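Side-chain contacts in unknown (Klebsiella pneumoniae, PDB 2A2L), which is of unknown function but belongs to the HbpS-like family of the GAF clan, so a role related to haem degradation is possible: residues L95-Q98 against Q99-I103; P109-N113 against E114-G118. One frame throughout, in Å; residues are numbered along the deposited sequence.

Contact 1: L95-Q98 against Q99-I103; sequences LTNQ and QRIII
The carbonyl oxygen of Thr96 is gripped twice. Gln99 N donates to Thr96 O over 2.9 Å, and a water donates to the same oxygen over 2.6 Å and accepts from Ile101 N, bridging the two backbone positions. One residue further on the pattern recurs, with Arg100 N donating to Asn97 O at 3.0 Å. Two i to i+3 bonds in succession, with Asn97, Gln98 and Gln99 all in left-handed helical backbone conformation, make a pair of overlapping type III' beta turns, a tight left-handed coil in the long loop between helix 59-72 and strand 107-111. Gln99 shows how a side chain can fold back on such a coil: its bend at chi2 (77°) brings NE2 to 2.8 Å from Leu95 O, although the N-H is poorly directed (129°) and the bond weak. The same amide also meets Gln99 of two neighbouring subunits, OE1 accepting from one and NE2 donating weakly to the other, and Leu95 packs on both its counterparts there. The Ile101 side chain runs obliquely past Thr96 and Asn97, its CD1 3.7 Å from both Thr96 OG1 and Asn97 ND2, which are themselves joined by a 3.0 Å bond from Asn97 ND2 to Thr96 OG1. Asn97 ND2 also bonds Ser58 O of a neighbouring subunit. Arg100 lays its CG 3.2 Å from Asn97 O before its end leads away, NE hydrogen-bonding Asn65 OD1 and the guanidinium group making a cation-pi contact with Trp68.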
# COMPACT_ATOMS: atom_id res chain seq x y z
N LEU A 95 -4.94 -9.24 11.04
CA LEU A 95 -4.50 -7.92 10.63
C LEU A 95 -3.04 -7.90 10.21
O LEU A 95 -2.58 -6.97 9.55
CB LEU A 95 -4.77 -6.91 11.74
CG LEU A 95 -6.27 -6.70 11.95
CD1 LEU A 95 -6.51 -5.89 13.20
CD2 LEU A 95 -6.89 -5.99 10.75
N THR A 96 -2.32 -8.96 10.56
CA THR A 96 -0.90 -9.06 10.21
C THR A 96 -0.66 -9.55 8.79
O THR A 96 -1.60 -9.93 8.10
CB THR A 96 -0.14 -9.92 11.22
OG1 THR A 96 -0.25 -11.30 10.86
CG2 THR A 96 -0.68 -9.70 12.60
N ASN A 97 0.59 -9.49 8.35
CA ASN A 97 0.99 -9.96 7.03
C ASN A 97 0.21 -9.39 5.85
O ASN A 97 -0.17 -10.14 4.94
CB ASN A 97 0.95 -11.48 6.99
CG ASN A 97 2.06 -12.08 7.75
OD1 ASN A 97 3.15 -12.23 7.22
ND2 ASN A 97 1.82 -12.39 9.02
N GLN A 98 -0.05 -8.09 5.89
CA GLN A 98 -0.83 -7.40 4.87
C GLN A 98 -2.23 -8.00 4.70
O GLN A 98 -2.83 -7.95 3.62
CB GLN A 98 -0.06 -7.36 3.53
CG GLN A 98 1.07 -6.32 3.46
CD GLN A 98 2.13 -6.51 4.54
OE1 GLN A 98 2.71 -7.59 4.67
NE2 GLN A 98 2.37 -5.46 5.32
N GLN A 99 -2.75 -8.56 5.80
CA GLN A 99 -4.02 -9.28 5.81
C GLN A 99 -4.06 -10.51 4.87
O GLN A 99 -5.10 -10.82 4.31
CB GLN A 99 -5.20 -8.33 5.59
CG GLN A 99 -5.27 -7.15 6.61
CD GLN A 99 -4.27 -5.97 6.36
OE1 GLN A 99 -4.07 -5.50 5.22
NE2 GLN A 99 -3.65 -5.51 7.44
N ARG A 100 -2.94 -11.22 4.73
CA ARG A 100 -2.89 -12.41 3.87
C ARG A 100 -3.37 -13.63 4.61
O ARG A 100 -3.65 -14.66 3.98
CB ARG A 100 -1.47 -12.68 3.35
CG ARG A 100 -0.99 -11.72 2.27
CD ARG A 100 0.23 -12.28 1.54
NE ARG A 100 -0.18 -13.23 0.52
CZ ARG A 100 0.67 -13.99 -0.18
NH1 ARG A 100 1.97 -13.89 0.05
NH2 ARG A 100 0.20 -14.84 -1.10
N ILE A 101 -3.42 -13.54 5.94
CA ILE A 101 -3.82 -14.70 6.74
C ILE A 101 -5.34 -14.91 6.69
O ILE A 101 -6.10 -14.09 7.19
CB ILE A 101 -3.28 -14.71 8.20
CG1 ILE A 101 -1.76 -14.89 8.19
CG2 ILE A 101 -3.89 -15.88 8.98
CD1 ILE A 101 -1.11 -14.63 9.53
N ILE A 102 -5.76 -16.00 6.06
CA ILE A 102 -7.19 -16.30 5.98
C ILE A 102 -7.62 -17.16 7.14
O ILE A 102 -6.86 -18.02 7.59
CB ILE A 102 -7.61 -16.89 4.63
CG1 ILE A 102 -7.05 -16.05 3.47
CG2 ILE A 102 -9.13 -16.92 4.52
CD1 ILE A 102 -7.60 -14.65 3.45
N ILE A 103 -8.83 -16.91 7.65
CA ILE A 103 -9.22 -17.42 8.96
C ILE A 103 -10.54 -18.17 8.89
O ILE A 103 -11.17 -18.44 9.91
CB ILE A 103 -9.31 -16.29 10.04
CG1 ILE A 103 -10.22 -15.15 9.56
CG2 ILE A 103 -7.92 -15.79 10.40
CD1 ILE A 103 -10.69 -14.23 10.64
O HOH W 1 -3.71 -11.46 8.28
O HOH W 2 -4.46 -9.32 1.97

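Contact 2: P109-N113 against E114-G118; sequences PVIFN and EQVIG
Val110 N donates to Gly118 O at 3.0 Å, Ile117 N donates to Val110 O at 2.9 Å, and Phe112 N closes the turn on Gln115 O at 2.8 Å; these three backbone hydrogen bonds knit Pro109-Asn113 to Glu114-Gly118. Val110 thus faces two residues, Ile117 and Gly118, which form a beta bulge. Between the bonds sits the non-hydrogen-bonded pair of Ile111 and Val116; beside it Ile111 CA makes a CA-H...O contact with Gln115 O, 3.2 Å away.

The apolar contacts fall into two groups. On the face of Ile111 and Val116, Val116 CG2 touches both Ile111 CG1 (4.1 Å) and Pro109 CB (4.2 Å). In the second group Ile117 crosses Val110, with CG1 to CG1 at 3.7 Å. Ile117 CG1 stands between its own backbone N and carbonyl carbon (chi1 63°), next to Val110 O, while Ile117 CG2 and CD1 both lie 3.8 Å from Phe112 CB. Phe141 of helix 127-143 packs on Val110 and Ile117 and makes an edge-to-face stack with Phe112.

Among the polar side chains, Asn113 OD1 lies above the centre of one face of the Phe112 ring. Gln115 is extended beyond CG, and its OE1 accepts a bond from Gln10 N of strand 6-12.

With Asn113 and Glu114 both in left-handed backbone conformation, the whole is a two-residue beta hairpin joining strand 107-111, outermost within the chain, to strand 116-123 of the four-stranded antiparallel sheet.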
# COMPACT_ATOMS: atom_id res chain seq x y z
N PRO A 109 -2.71 -27.31 3.95
CA PRO A 109 -1.34 -27.71 3.62
C PRO A 109 -1.27 -29.10 2.97
O PRO A 109 -2.11 -29.95 3.24
CB PRO A 109 -0.66 -27.72 4.99
CG PRO A 109 -1.76 -28.05 5.92
CD PRO A 109 -2.93 -27.29 5.40
N VAL A 110 -0.29 -29.29 2.10
CA VAL A 110 -0.07 -30.58 1.46
C VAL A 110 1.07 -31.28 2.19
O VAL A 110 2.19 -30.77 2.22
CB VAL A 110 0.32 -30.42 -0.04
CG1 VAL A 110 0.54 -31.78 -0.69
CG2 VAL A 110 -0.74 -29.63 -0.79
N ILE A 111 0.79 -32.44 2.77
CA ILE A 111 1.75 -33.14 3.62
C ILE A 111 2.30 -34.40 2.95
O ILE A 111 1.58 -35.39 2.74
CB ILE A 111 1.14 -33.50 4.99
CG1 ILE A 111 0.80 -32.24 5.78
CG2 ILE A 111 2.05 -34.46 5.77
CD1 ILE A 111 -0.56 -32.30 6.42
N PHE A 112 3.58 -34.37 2.63
CA PHE A 112 4.24 -35.51 2.01
C PHE A 112 5.47 -35.85 2.84
O PHE A 112 6.35 -35.01 3.03
CB PHE A 112 4.64 -35.15 0.59
CG PHE A 112 4.86 -36.35 -0.33
CD1 PHE A 112 3.93 -37.39 -0.40
CD2 PHE A 112 5.97 -36.38 -1.18
CE1 PHE A 112 4.12 -38.46 -1.26
CE2 PHE A 112 6.16 -37.46 -2.06
CZ PHE A 112 5.24 -38.50 -2.10
N ASN A 113 5.52 -37.09 3.35
CA ASN A 113 6.67 -37.61 4.09
C ASN A 113 6.87 -36.77 5.34
O ASN A 113 7.97 -36.23 5.58
CB ASN A 113 7.96 -37.64 3.24
CG ASN A 113 7.79 -38.37 1.91
OD1 ASN A 113 7.09 -39.39 1.84
ND2 ASN A 113 8.45 -37.86 0.86
N GLU A 114 5.80 -36.64 6.12
CA GLU A 114 5.84 -35.89 7.36
C GLU A 114 6.48 -34.48 7.20
O GLU A 114 7.43 -34.11 7.90
CB GLU A 114 6.53 -36.74 8.43
CG GLU A 114 5.65 -37.93 8.88
CD GLU A 114 6.48 -39.13 9.33
OE1 GLU A 114 7.72 -39.10 9.16
OE2 GLU A 114 5.89 -40.11 9.86
N GLN A 115 5.95 -33.72 6.24
CA GLN A 115 6.57 -32.50 5.78
C GLN A 115 5.56 -31.74 4.94
O GLN A 115 4.78 -32.34 4.19
CB GLN A 115 7.77 -32.83 4.91
CG GLN A 115 8.82 -31.73 4.79
CD GLN A 115 9.74 -31.99 3.63
OE1 GLN A 115 10.38 -31.08 3.12
NE2 GLN A 115 9.80 -33.24 3.19
N VAL A 116 5.59 -30.41 5.05
CA VAL A 116 4.66 -29.55 4.33
C VAL A 116 5.33 -29.06 3.05
O VAL A 116 6.27 -28.28 3.07
CB VAL A 116 4.19 -28.39 5.24
CG1 VAL A 116 3.60 -27.22 4.45
CG2 VAL A 116 3.20 -28.90 6.26
N ILE A 117 4.84 -29.53 1.92
CA ILE A 117 5.55 -29.32 0.66
C ILE A 117 4.97 -28.15 -0.15
O ILE A 117 5.40 -27.87 -1.28
CB ILE A 117 5.62 -30.62 -0.18
CG1 ILE A 117 4.22 -31.08 -0.60
CG2 ILE A 117 6.33 -31.73 0.59
CD1 ILE A 117 4.25 -32.10 -1.70
N GLY A 118 4.00 -27.47 0.45
CA GLY A 118 3.14 -26.55 -0.27
C GLY A 118 1.79 -26.48 0.40
O GLY A 118 1.62 -26.99 1.50

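The two contacts follow one another along the chain: the coil of 95-103 is finished a few residues before strand 107-111 leads into the hairpin of 109-118. Their centres lie 22 Å apart and their nearest atoms about 10 Å, so neither touches the other. Both are tight reversals made with left-handed residues, yet they serve different surroundings. Contact 1 lies against helix 59-72 and meets two other subunits, whereas contact 2 lies at the edge of the sheet within its own chain, packs against helix 127-143 and meets a different subunit through Phe112. No ligand lies among the partners described for either.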